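Local coordinates for SusD-like protein BACOVA_02651 (Bacteroides ovatus, PDB 5E75) that binds polysaccharide at the cell surface and probably mediates xyloglucan binding before transport into the periplasm for degradation, at residues A22-L27 / T107-E112; I186-Y191 / Y364-E369; G206-A211 / L372-T377; L298-T303 / K307-S312; D450-I453 / K459-F462. All blocks are in the same frame, centred on the assembly; numbering follows the deposited sequence. Where two conformers were deposited one is given.

Contact 1. Residues A22-L27 / T107-E112; sequences AATAPL and TKAIAE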
# COMPACT_ATOMS: atom_id res chain seq x y z
N ALA A 22 -5.21 -2.45 25.66
CA ALA A 22 -4.68 -1.09 25.61
C ALA A 22 -3.19 -1.10 25.25
O ALA A 22 -2.70 -0.19 24.58
CB ALA A 22 -4.93 -0.38 26.95
N ALA A 23 -2.47 -2.15 25.66
CA ALA A 23 -1.05 -2.30 25.32
C ALA A 23 -0.80 -2.76 23.87
O ALA A 23 0.29 -2.53 23.32
CB ALA A 23 -0.38 -3.26 26.30
N THR A 24 -1.77 -3.41 23.25
CA THR A 24 -1.60 -3.88 21.88
C THR A 24 -2.12 -2.85 20.85
O THR A 24 -1.77 -2.90 19.68
CB THR A 24 -2.28 -5.24 21.65
OG1 THR A 24 -3.69 -5.12 21.88
CG2 THR A 24 -1.71 -6.28 22.60
N ALA A 25 -2.95 -1.91 21.30
CA ALA A 25 -3.51 -0.89 20.41
C ALA A 25 -2.43 -0.13 19.63
O ALA A 25 -2.62 0.13 18.45
CB ALA A 25 -4.41 0.05 21.18
N PRO A 26 -1.28 0.18 20.25
CA PRO A 26 -0.27 0.92 19.48
C PRO A 26 0.35 0.15 18.30
O PRO A 26 1.00 0.76 17.45
CB PRO A 26 0.80 1.26 20.52
CG PRO A 26 0.10 1.18 21.85
CD PRO A 26 -0.91 0.09 21.68
N LEU A 27 0.15 -1.17 18.23
CA LEU A 27 0.56 -1.93 17.04
C LEU A 27 -0.13 -1.46 15.76
O LEU A 27 0.34 -1.74 14.66
CB LEU A 27 0.25 -3.42 17.22
CG LEU A 27 1.09 -4.20 18.23
CD1 LEU A 27 0.48 -5.57 18.46
CD2 LEU A 27 2.53 -4.33 17.76
N THR A 107 -3.52 -15.07 23.53
CA THR A 107 -3.26 -15.55 22.18
C THR A 107 -3.69 -14.56 21.12
O THR A 107 -3.04 -14.46 20.08
CB THR A 107 -3.92 -16.93 21.92
OG1 THR A 107 -5.34 -16.87 22.15
CG2 THR A 107 -3.31 -18.00 22.83
N LYS A 108 -4.76 -13.80 21.36
CA LYS A 108 -5.15 -12.74 20.45
C LYS A 108 -4.05 -11.68 20.38
O LYS A 108 -3.72 -11.19 19.29
CB LYS A 108 -6.48 -12.12 20.91
CG LYS A 108 -6.94 -10.91 20.13
CD LYS A 108 -8.34 -10.55 20.59
CE LYS A 108 -8.69 -9.11 20.27
NZ LYS A 108 -7.76 -8.10 20.89
N ALA A 109 -3.48 -11.31 21.52
CA ALA A 109 -2.44 -10.30 21.54
C ALA A 109 -1.18 -10.76 20.80
O ALA A 109 -0.58 -10.01 20.02
CB ALA A 109 -2.09 -9.92 22.99
N ILE A 110 -0.77 -12.01 21.05
CA ILE A 110 0.36 -12.57 20.32
C ILE A 110 0.04 -12.62 18.83
O ILE A 110 0.90 -12.30 18.00
CB ILE A 110 0.73 -13.98 20.84
CG1 ILE A 110 1.24 -13.87 22.28
CG2 ILE A 110 1.80 -14.62 19.96
CD1 ILE A 110 1.28 -15.21 23.03
N ALA A 111 -1.19 -12.99 18.49
CA ALA A 111 -1.58 -13.07 17.08
C ALA A 111 -1.55 -11.71 16.40
O ALA A 111 -1.12 -11.60 15.25
CB ALA A 111 -2.96 -13.71 16.95
N GLU A 112 -2.02 -10.66 17.08
CA GLU A 112 -1.97 -9.33 16.48
C GLU A 112 -0.53 -8.89 16.30
O GLU A 112 -0.19 -8.31 15.25
CB GLU A 112 -2.72 -8.34 17.36
CG GLU A 112 -4.22 -8.56 17.39
CD GLU A 112 -4.90 -7.61 18.35
OE1 GLU A 112 -4.69 -7.73 19.57
OE2 GLU A 112 -5.59 -6.69 17.89

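Contact 2. Residues I186-Y191 / Y364-E369; sequences ILAKVY and YLTYAE. With EDO (1,2-ethanediol), chain C.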
# COMPACT_ATOMS: atom_id res chain seq x y z
N ILE A 186 -3.76 -11.83 3.84
CA ILE A 186 -2.33 -11.55 3.69
C ILE A 186 -1.57 -12.82 3.31
O ILE A 186 -0.70 -12.80 2.45
CB ILE A 186 -1.72 -10.91 4.97
CG1 ILE A 186 -2.44 -9.61 5.34
CG2 ILE A 186 -0.22 -10.67 4.81
CD1 ILE A 186 -2.11 -8.43 4.52
N LEU A 187 -1.90 -13.93 3.96
CA LEU A 187 -1.22 -15.18 3.67
C LEU A 187 -1.41 -15.63 2.21
O LEU A 187 -0.47 -16.10 1.57
CB LEU A 187 -1.67 -16.26 4.67
CG LEU A 187 -0.97 -17.61 4.60
CD1 LEU A 187 0.54 -17.46 4.71
CD2 LEU A 187 -1.49 -18.47 5.74
N ALA A 188 -2.61 -15.40 1.67
CA ALA A 188 -2.85 -15.68 0.26
C ALA A 188 -1.91 -14.85 -0.62
O ALA A 188 -1.33 -15.36 -1.59
CB ALA A 188 -4.29 -15.42 -0.10
N LYS A 189 -1.76 -13.57 -0.28
CA LYS A 189 -0.88 -12.67 -1.02
C LYS A 189 0.57 -13.13 -0.94
O LYS A 189 1.32 -13.04 -1.91
CB LYS A 189 -1.00 -11.22 -0.53
CG LYS A 189 -2.34 -10.58 -0.82
CD LYS A 189 -2.36 -9.13 -0.37
CE LYS A 189 -1.34 -8.29 -1.09
NZ LYS A 189 -1.57 -6.83 -0.80
N VAL A 190 0.98 -13.60 0.23
CA VAL A 190 2.35 -14.06 0.45
C VAL A 190 2.64 -15.33 -0.38
O VAL A 190 3.67 -15.41 -1.04
CB VAL A 190 2.62 -14.27 1.96
CG1 VAL A 190 3.97 -14.92 2.18
CG2 VAL A 190 2.56 -12.94 2.69
N TYR A 191 1.74 -16.31 -0.33
CA TYR A 191 1.93 -17.51 -1.14
C TYR A 191 1.96 -17.18 -2.64
O TYR A 191 2.78 -17.71 -3.38
CB TYR A 191 0.86 -18.55 -0.84
CG TYR A 191 1.15 -19.40 0.38
CD1 TYR A 191 2.30 -20.18 0.46
CD2 TYR A 191 0.28 -19.43 1.44
CE1 TYR A 191 2.57 -20.96 1.56
CE2 TYR A 191 0.53 -20.23 2.55
CZ TYR A 191 1.69 -20.98 2.59
OH TYR A 191 1.97 -21.78 3.69
N TYR A 364 -9.88 -10.36 -3.57
CA TYR A 364 -10.58 -10.76 -4.81
C TYR A 364 -9.60 -10.86 -5.97
O TYR A 364 -9.60 -11.84 -6.72
CB TYR A 364 -11.69 -9.75 -5.17
CG TYR A 364 -12.98 -9.84 -4.34
CD1 TYR A 364 -13.03 -10.52 -3.13
CD2 TYR A 364 -14.15 -9.23 -4.79
CE1 TYR A 364 -14.21 -10.59 -2.40
CE2 TYR A 364 -15.31 -9.31 -4.06
CZ TYR A 364 -15.35 -9.98 -2.87
OH TYR A 364 -16.55 -10.04 -2.21
N LEU A 365 -8.79 -9.83 -6.15
CA LEU A 365 -7.86 -9.82 -7.27
C LEU A 365 -6.73 -10.84 -7.10
O LEU A 365 -6.27 -11.43 -8.07
CB LEU A 365 -7.29 -8.41 -7.51
CG LEU A 365 -8.31 -7.36 -7.94
CD1 LEU A 365 -7.67 -6.00 -8.02
CD2 LEU A 365 -8.94 -7.69 -9.25
N THR A 366 -6.30 -11.05 -5.86
CA THR A 366 -5.29 -12.08 -5.56
C THR A 366 -5.82 -13.47 -5.89
O THR A 366 -5.11 -14.29 -6.48
CB THR A 366 -4.86 -12.00 -4.07
OG1 THR A 366 -4.18 -10.76 -3.86
CG2 THR A 366 -3.92 -13.13 -3.64
N TYR A 367 -7.06 -13.74 -5.54
CA TYR A 367 -7.67 -15.02 -5.88
C TYR A 367 -7.69 -15.21 -7.40
O TYR A 367 -7.31 -16.27 -7.91
CB TYR A 367 -9.09 -15.07 -5.30
CG TYR A 367 -9.83 -16.39 -5.47
CD1 TYR A 367 -9.15 -17.59 -5.63
CD2 TYR A 367 -11.21 -16.41 -5.45
CE1 TYR A 367 -9.84 -18.79 -5.78
CE2 TYR A 367 -11.91 -17.60 -5.60
CZ TYR A 367 -11.21 -18.78 -5.77
OH TYR A 367 -11.91 -19.96 -5.92
N ALA A 368 -8.10 -14.18 -8.14
CA ALA A 368 -8.12 -14.27 -9.59
C ALA A 368 -6.75 -14.59 -10.16
O ALA A 368 -6.60 -15.44 -11.04
CB ALA A 368 -8.65 -12.96 -10.20
N GLU A 369 -5.72 -13.92 -9.66
CA GLU A 369 -4.37 -14.12 -10.17
C GLU A 369 -3.87 -15.53 -9.84
O GLU A 369 -3.17 -16.17 -10.64
CB GLU A 369 -3.41 -13.04 -9.63
CG GLU A 369 -2.02 -13.06 -10.22
CD GLU A 369 -1.14 -11.89 -9.78
OE1 GLU A 369 -1.65 -10.92 -9.19
OE2 GLU A 369 0.08 -11.93 -10.07
C1 EDO C . 0.67 -6.91 2.81
O1 EDO C . 0.76 -6.36 1.50
C2 EDO C . 1.38 -6.01 3.81
O2 EDO C . 2.78 -6.31 3.88

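Contact 3. Residues G206-A211 / L372-T377; sequences GDLELA and LGNNST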
# COMPACT_ATOMS: atom_id res chain seq x y z
N GLY A 206 2.17 -25.69 -5.89
CA GLY A 206 1.84 -25.83 -4.49
C GLY A 206 1.47 -24.50 -3.86
O GLY A 206 0.46 -24.40 -3.17
N ASP A 207 2.30 -23.49 -4.10
CA ASP A 207 2.02 -22.16 -3.57
C ASP A 207 0.76 -21.57 -4.20
O ASP A 207 -0.00 -20.90 -3.51
CB ASP A 207 3.21 -21.22 -3.77
CG ASP A 207 4.37 -21.48 -2.79
OD1 ASP A 207 4.25 -22.28 -1.83
OD2 ASP A 207 5.42 -20.83 -2.98
N LEU A 208 0.54 -21.80 -5.50
CA LEU A 208 -0.69 -21.34 -6.15
C LEU A 208 -1.91 -21.96 -5.49
O LEU A 208 -2.92 -21.29 -5.25
CB LEU A 208 -0.68 -21.65 -7.65
CG LEU A 208 0.25 -20.80 -8.51
CD1 LEU A 208 0.28 -21.36 -9.93
CD2 LEU A 208 -0.21 -19.35 -8.52
N GLU A 209 -1.83 -23.25 -5.20
CA GLU A 209 -2.94 -23.94 -4.58
C GLU A 209 -3.23 -23.36 -3.20
O GLU A 209 -4.38 -23.11 -2.85
CB GLU A 209 -2.66 -25.45 -4.49
CG GLU A 209 -3.72 -26.25 -3.78
CD GLU A 209 -5.08 -26.15 -4.42
OE1 GLU A 209 -5.16 -25.88 -5.64
OE2 GLU A 209 -6.09 -26.34 -3.71
N LEU A 210 -2.19 -23.14 -2.40
CA LEU A 210 -2.37 -22.53 -1.09
C LEU A 210 -2.94 -21.11 -1.17
O LEU A 210 -3.84 -20.76 -0.41
CB LEU A 210 -1.05 -22.55 -0.32
CG LEU A 210 -0.63 -23.95 0.17
CD1 LEU A 210 0.85 -23.98 0.54
CD2 LEU A 210 -1.48 -24.37 1.33
N ALA A 211 -2.45 -20.29 -2.10
CA ALA A 211 -3.00 -18.95 -2.31
C ALA A 211 -4.49 -19.03 -2.63
O ALA A 211 -5.30 -18.27 -2.11
CB ALA A 211 -2.25 -18.25 -3.42
N LEU A 372 -5.51 -17.83 -12.34
CA LEU A 372 -4.80 -17.74 -13.61
C LEU A 372 -3.56 -18.65 -13.59
O LEU A 372 -3.32 -19.41 -14.53
CB LEU A 372 -4.41 -16.30 -13.87
CG LEU A 372 -3.55 -16.05 -15.10
CD1 LEU A 372 -4.31 -16.32 -16.40
CD2 LEU A 372 -3.02 -14.62 -15.11
N GLY A 373 -2.79 -18.57 -12.50
CA GLY A 373 -1.68 -19.48 -12.31
C GLY A 373 -0.69 -19.38 -13.45
O GLY A 373 -0.25 -18.30 -13.79
N ASN A 374 -0.36 -20.53 -14.05
CA ASN A 374 0.60 -20.59 -15.14
C ASN A 374 -0.07 -20.61 -16.50
O ASN A 374 0.60 -20.71 -17.54
CB ASN A 374 1.47 -21.83 -14.98
CG ASN A 374 2.42 -21.70 -13.81
OD1 ASN A 374 3.17 -20.73 -13.73
ND2 ASN A 374 2.37 -22.64 -12.88
N ASN A 375 -1.39 -20.50 -16.52
CA ASN A 375 -2.10 -20.41 -17.79
C ASN A 375 -2.02 -19.01 -18.39
O ASN A 375 -1.84 -18.02 -17.67
CB ASN A 375 -3.54 -20.86 -17.62
CG ASN A 375 -3.64 -22.36 -17.36
OD1 ASN A 375 -2.97 -23.16 -18.01
ND2 ASN A 375 -4.44 -22.73 -16.39
N SER A 376 -2.13 -18.90 -19.71
CA SER A 376 -2.01 -17.59 -20.34
C SER A 376 -3.30 -16.79 -20.20
O SER A 376 -3.27 -15.56 -20.26
CB SER A 376 -1.62 -17.75 -21.81
OG SER A 376 -2.63 -18.43 -22.53
N THR A 377 -4.41 -17.48 -19.96
CA THR A 377 -5.71 -16.83 -19.80
C THR A 377 -6.53 -17.59 -18.78
O THR A 377 -6.32 -18.79 -18.56
CB THR A 377 -6.54 -16.81 -21.10
OG1 THR A 377 -6.98 -18.14 -21.42
CG2 THR A 377 -5.74 -16.26 -22.26

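Contact 4. Residues L298-T303 / K307-S312; sequences LRRNAT and KGSYYS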
# COMPACT_ATOMS: atom_id res chain seq x y z
N LEU A 298 -15.29 6.62 -11.84
CA LEU A 298 -15.51 6.62 -10.39
C LEU A 298 -14.18 6.39 -9.66
O LEU A 298 -13.84 7.11 -8.72
CB LEU A 298 -16.56 5.59 -9.97
CG LEU A 298 -17.93 5.77 -10.64
CD1 LEU A 298 -18.87 4.68 -10.16
CD2 LEU A 298 -18.54 7.14 -10.36
N ARG A 299 -13.42 5.39 -10.10
CA ARG A 299 -12.14 5.15 -9.48
C ARG A 299 -11.14 6.26 -9.83
O ARG A 299 -10.38 6.71 -8.97
CB ARG A 299 -11.58 3.77 -9.85
CG ARG A 299 -12.36 2.61 -9.23
CD ARG A 299 -11.64 1.28 -9.38
NE ARG A 299 -11.62 0.86 -10.77
CZ ARG A 299 -11.38 -0.38 -11.19
NH1 ARG A 299 -11.12 -1.35 -10.33
NH2 ARG A 299 -11.43 -0.65 -12.50
N ARG A 300 -11.18 6.77 -11.05
CA ARG A 300 -10.28 7.86 -11.41
C ARG A 300 -10.57 9.08 -10.53
O ARG A 300 -9.65 9.63 -9.93
CB ARG A 300 -10.40 8.23 -12.89
CG ARG A 300 -9.31 9.20 -13.34
CD ARG A 300 -9.65 9.95 -14.61
NE ARG A 300 -10.79 10.83 -14.36
CZ ARG A 300 -11.71 11.16 -15.25
NH1 ARG A 300 -11.64 10.76 -16.52
NH2 ARG A 300 -12.71 11.94 -14.87
N ASN A 301 -11.82 9.49 -10.44
CA ASN A 301 -12.14 10.71 -9.68
C ASN A 301 -11.82 10.57 -8.20
O ASN A 301 -11.42 11.56 -7.55
CB ASN A 301 -13.62 11.09 -9.82
CG ASN A 301 -13.96 11.69 -11.16
OD1 ASN A 301 -13.09 12.11 -11.91
ND2 ASN A 301 -15.26 11.75 -11.45
N ALA A 302 -12.02 9.38 -7.64
CA ALA A 302 -11.72 9.18 -6.23
C ALA A 302 -10.23 9.13 -5.95
O ALA A 302 -9.81 9.16 -4.80
CB ALA A 302 -12.40 7.91 -5.71
N THR A 303 -9.42 9.02 -7.00
CA THR A 303 -7.98 8.93 -6.83
C THR A 303 -7.24 10.24 -7.14
O THR A 303 -6.37 10.67 -6.36
CB THR A 303 -7.39 7.75 -7.64
OG1 THR A 303 -8.10 6.55 -7.31
CG2 THR A 303 -5.94 7.54 -7.30
N LYS A 307 -9.56 18.05 -14.57
CA LYS A 307 -10.34 19.24 -14.90
C LYS A 307 -11.83 18.97 -15.07
O LYS A 307 -12.23 18.12 -15.86
CB LYS A 307 -9.79 19.87 -16.18
CG LYS A 307 -10.37 21.25 -16.46
CD LYS A 307 -9.65 21.90 -17.63
CE LYS A 307 -9.98 23.38 -17.70
NZ LYS A 307 -9.29 24.02 -18.85
N GLY A 308 -12.64 19.73 -14.34
CA GLY A 308 -14.08 19.62 -14.45
C GLY A 308 -14.72 18.55 -13.58
O GLY A 308 -15.95 18.47 -13.51
N SER A 309 -13.92 17.73 -12.90
CA SER A 309 -14.51 16.72 -12.03
C SER A 309 -15.15 17.36 -10.81
O SER A 309 -14.57 18.27 -10.20
CB SER A 309 -13.46 15.70 -11.57
OG SER A 309 -13.05 14.89 -12.67
N TYR A 310 -16.34 16.88 -10.48
CA TYR A 310 -17.17 17.39 -9.39
C TYR A 310 -17.28 16.41 -8.23
O TYR A 310 -17.42 15.21 -8.42
CB TYR A 310 -18.57 17.78 -9.91
CG TYR A 310 -19.53 18.21 -8.81
CD1 TYR A 310 -19.45 19.48 -8.23
CD2 TYR A 310 -20.49 17.35 -8.34
CE1 TYR A 310 -20.32 19.85 -7.23
CE2 TYR A 310 -21.36 17.71 -7.35
CZ TYR A 310 -21.26 18.96 -6.79
OH TYR A 310 -22.14 19.31 -5.77
N TYR A 311 -17.18 16.96 -7.03
CA TYR A 311 -17.22 16.20 -5.77
C TYR A 311 -18.30 16.79 -4.87
O TYR A 311 -18.12 17.87 -4.31
CB TYR A 311 -15.85 16.27 -5.08
CG TYR A 311 -14.76 15.71 -5.95
CD1 TYR A 311 -14.22 16.44 -7.00
CD2 TYR A 311 -14.28 14.42 -5.75
CE1 TYR A 311 -13.26 15.90 -7.83
CE2 TYR A 311 -13.32 13.87 -6.57
CZ TYR A 311 -12.80 14.62 -7.61
OH TYR A 311 -11.84 14.14 -8.47
N SER A 312 -19.40 16.08 -4.67
CA SER A 312 -20.47 16.59 -3.82
C SER A 312 -20.09 16.62 -2.36
O SER A 312 -20.69 17.36 -1.57
CB SER A 312 -21.72 15.73 -3.99
OG SER A 312 -21.45 14.40 -3.60

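Contact 5. Residues D450-I453 / K459-F462; sequences DAII and KLHF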
# COMPACT_ATOMS: atom_id res chain seq x y z
N ASP A 450 1.98 20.10 -18.80
CA ASP A 450 1.37 21.28 -18.20
C ASP A 450 -0.14 21.23 -18.13
O ASP A 450 -0.73 21.75 -17.18
CB ASP A 450 1.73 22.52 -19.00
CG ASP A 450 3.12 23.04 -18.73
OD1 ASP A 450 3.72 22.67 -17.70
OD2 ASP A 450 3.59 23.86 -19.55
N ALA A 451 -0.77 20.64 -19.15
CA ALA A 451 -2.21 20.66 -19.24
C ALA A 451 -2.80 19.32 -19.59
O ALA A 451 -2.43 18.68 -20.57
CB ALA A 451 -2.66 21.71 -20.28
N ILE A 452 -3.75 18.92 -18.76
CA ILE A 452 -4.56 17.74 -18.99
C ILE A 452 -6.00 18.22 -19.00
O ILE A 452 -6.47 18.80 -18.02
CB ILE A 452 -4.34 16.70 -17.87
CG1 ILE A 452 -2.87 16.27 -17.85
CG2 ILE A 452 -5.26 15.52 -18.09
CD1 ILE A 452 -2.54 15.37 -16.69
N ILE A 453 -6.68 18.02 -20.11
CA ILE A 453 -8.06 18.49 -20.26
C ILE A 453 -8.94 17.38 -20.81
O ILE A 453 -8.44 16.33 -21.20
CB ILE A 453 -8.13 19.74 -21.17
CG1 ILE A 453 -7.64 19.42 -22.58
CG2 ILE A 453 -7.29 20.86 -20.57
CD1 ILE A 453 -7.86 20.55 -23.58
N LYS A 459 -12.92 12.13 -22.42
CA LYS A 459 -11.62 11.50 -22.59
C LYS A 459 -10.53 12.51 -22.24
O LYS A 459 -10.65 13.70 -22.56
CB LYS A 459 -11.44 10.98 -24.01
CG LYS A 459 -10.07 10.36 -24.26
CD LYS A 459 -9.88 9.89 -25.70
CE LYS A 459 -8.40 9.66 -25.98
NZ LYS A 459 -8.14 8.72 -27.11
N LEU A 460 -9.46 12.04 -21.60
CA LEU A 460 -8.35 12.89 -21.23
C LEU A 460 -7.42 13.17 -22.40
O LEU A 460 -7.14 12.28 -23.20
CB LEU A 460 -7.54 12.24 -20.10
CG LEU A 460 -8.24 12.10 -18.76
CD1 LEU A 460 -7.32 11.33 -17.83
CD2 LEU A 460 -8.60 13.45 -18.15
N HIS A 461 -6.94 14.42 -22.48
CA HIS A 461 -5.96 14.82 -23.49
C HIS A 461 -4.79 15.49 -22.79
O HIS A 461 -4.99 16.25 -21.83
CB HIS A 461 -6.61 15.75 -24.52
CG HIS A 461 -7.70 15.09 -25.31
ND1 HIS A 461 -7.47 14.49 -26.53
CD2 HIS A 461 -9.01 14.91 -25.03
CE1 HIS A 461 -8.61 13.98 -26.97
NE2 HIS A 461 -9.55 14.21 -26.08
N PHE A 462 -3.59 15.18 -23.25
CA PHE A 462 -2.35 15.55 -22.58
C PHE A 462 -1.53 16.47 -23.47
O PHE A 462 -1.32 16.18 -24.66
CB PHE A 462 -1.52 14.30 -22.24
CG PHE A 462 -2.25 13.28 -21.40
CD1 PHE A 462 -3.04 12.32 -22.00
CD2 PHE A 462 -2.15 13.28 -20.02
CE1 PHE A 462 -3.72 11.38 -21.24
CE2 PHE A 462 -2.83 12.35 -19.27
CZ PHE A 462 -3.61 11.42 -19.87

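Contact 1. Residues A22-L27 / T107-E112
T24 and E112 meet at about a right angle, the threonine reaching out from helix 17-24 and the carboxylate from helix 103-125. Both side chains leave the backbone toward the opposite segment. The two branches of T24 then divide the work. CG2 lies against CB of A109 at 3.7 Å, a methyl-on-methyl touch where the backbones come nearest. OG1 faces the carboxylate, but its 3.6 Å to OE1 of E112 is too long to count as a hydrogen bond. A chi1 of 62° sets OG1 between the backbone N and the carbonyl carbon of T24 and leaves CG2 turned to the alanine. One turn on, in the 3-10 segment, L27 brings CD1 to 4.1 Å from the backbone C of E112, so the base of the glutamate is covered by an apolar branch.

The polar ends are tied through R177, whose NH1 forms a salt bridge with OE2 of E112 and a hydrogen bond with OG1 of T24; OE2 also bonds to the hydroxyl of Y28. On its own helix, NZ of K108 lies 3.4 Å from OE1 of E112, a salt bridge whose hydrogen bond is weak. Two cationic partners and a hydroxyl would be expected to favour the ionised form of this buried carboxylate. Across the two segments themselves there are methyl contacts and the long OG1-OE1 approach, and the polar linkage runs through R177.

Contact 2. Residues I186-Y191 / Y364-E369
K189 and T366 are brought together by similar first torsions: CG of the lysine lies beside its own backbone N (chi1 -67°), and OG1 of the threonine takes the corresponding place (chi1 -66°). In T366 this leaves CG2 anti to the backbone N, so that the hydroxyl and the methyl are offered to different parts of helix 180-195. OG1 comes to 3.6 Å from CG of K189, a polar atom against a methylene, the two side chains crossing at about a right angle. CG2 lies over the backbone of A188, 4.0 Å from its carbonyl O and 4.2 Å from its CB. The shortest CA-CA distance, K189 to T366, is 6.4 Å.

This buried contact joins helices 180-195 and 360-372 of the predominantly helical SusD fold, bringing together parts of the chain that are separated by 172 intervening residues. Helix 404-415 lies against T366 from outside the pair, through R411.

Beyond CG the lysine bends at chi3 (62°) and sends NZ away from the threonine. There NZ forms a salt bridge with OD2 of D362, the residue whose carbonyl O also takes a hydrogen bond from OG1 of T366. A 1,2-ethanediol, probably from the crystallisation liquor, lies beside the same helix: its O1 is 3.3 Å from NZ of K189, a weak bond, and its C1 rests 3.6 Å from CD1 of I186.

Contact 3. Residues G206-A211 / L372-T377
L208 of helix 205-221 and G373 make the apolar part of the contact. CD1 of the leucine sits 3.6 Å from CA of G373, and CD2 touches the same atom from 4.1 Å. With CG of L208 anti to the carbonyl carbon (chi1 -72°), both methyls are directed at that one backbone carbon, CD1 the nearer. CD1 packs directly on the glycine CA, where there is no side chain in the way.

A mixed contact follows at N374, whose side chain bends back to the helix. Its ND2 lies 3.8 Å from CD1 of L208, an amide nitrogen beside a methyl. The hydrogen bonds of this nitrogen go elsewhere, to the carbonyl O of R203 and to OE2 of E205, and tie the loop to the start of helix 205-221.

Backbone bonding shapes the loop itself. N of N375 reaches O of L372 at 3.0 Å, closing a type II' turn with G373 at its second position. That residue, at phi 58°, is the first to leave helical geometry: helix 360-372 ends at a glycine of positive phi within a type II' turn, where the chain turns away beside helix 205-221 in this helical fold.

Contact 4. Residues L298-T303 / K307-S312
N301 meets the segment 307-312 along most of its side chain, starting at CB, which lies 3.8 Å from the hydroxyl of Y311. Next comes CG, 3.7 Å from OG of S309; a chi1 of -75° holds it beside the backbone N of the asparagine, on the side where the serine lies. At the tip, OD1 accepts a hydrogen bond from OG of S309 at 2.9 Å. The serine stands above the carbonyl plane, 49° out of it, rather than on a lone pair. From the opposite face of that plane NH2 of R300 donates to the same OD1 at 3.0 Å, with an N-H...O angle of 156° and the oxygen close to the guanidinium plane. Two donors therefore grip OD1, one from each segment, and restrain the rotation of the amide. ND2, the other branch of the tip, makes a loose approach of 4.0 Å to OG of S309.

Only three residues separate the two segments, which connect helix 297-303 to strand 310-311, itself paired antiparallel with strand 321-322.

The backbone of N301 is held as well. Its carbonyl O takes a hydrogen bond from OH of Y311 at 2.8 Å and lies at the edge of the phenol ring, in its plane, 3.1 Å from CE2. Outside the pair, F305 meets the same tyrosine ring edge-to-face, and OG of S309 also has a weak bond to the carbonyl O of T306.

Contact 5. Residues D450-I453 / K459-F462
F462 turns its ring obliquely to I452, presenting neither a clear face nor a clear edge to it, and the isoleucine meets it along one side: CG1 is 3.8 Å from CD2, and CD1 lies 4.0 Å from both CD2 and CE2. The other flat group, the imidazole of H461, points to the opposite face of the sheet together with I453, and at its edge, near the ring plane, lies the carbonyl O of I453. The nitrogens of this ring are used outside the pair, ND1 with E474 and NE2 with D455.

The backbone explains this division. Strands 451-454 and 460-465 form an antiparallel hairpin, the N-to-C directions of their short segments 159° apart. I453 and H461 are a hydrogen-bonded pair: N of I453 to O of H461 at 3.0 Å, N-H...O angle 158°, and N of H461 to O of I453 at 2.7 Å, 154°. I452 and F462 are the adjacent non-hydrogen-bonded pair. CA of I452 also makes a C-H...O contact of 3.2 Å with O of H461. On the F462 side CG2 of I452 touches CD2 of L460 at 3.9 Å, set by a chi1 that puts CG2 anti to the backbone N. Before these pairs, D450 and A451 both face G463, a classic beta bulge.

Chemically the two faces differ. I452 and F462 are apolar and rest on L289 of helix 286-291. The H461 face is mixed, with I453 and H461 against F472 and a ring hydrogen-bonded at both nitrogens to acidic residues, which may favour its protonated form.

How the contacts relate
Contacts 2 and 3 adjoin, contact 2 nearer the core (its centre about 14 Å from that of the chain) and contact 3 toward the surface (about 23 Å). Helix 360-372 carries one segment of contact 2 and leads into the loop of contact 3, while the consecutive helices 180-195 and 205-221 touch, as where A188 O meets A211 CB at 3.5 Å. Contact 1 is buried but lies apart, its centre about 48 Å from that of contact 5. Contacts 4 and 5 adjoin where CD of K307 packs on CG2 of I453 at 3.9 Å; contact 4 is buried, contact 5 only partly. Between the segments the first three contacts have no hydrogen bonds, contact 4 uses side-chain donors, and contact 5 backbone ones.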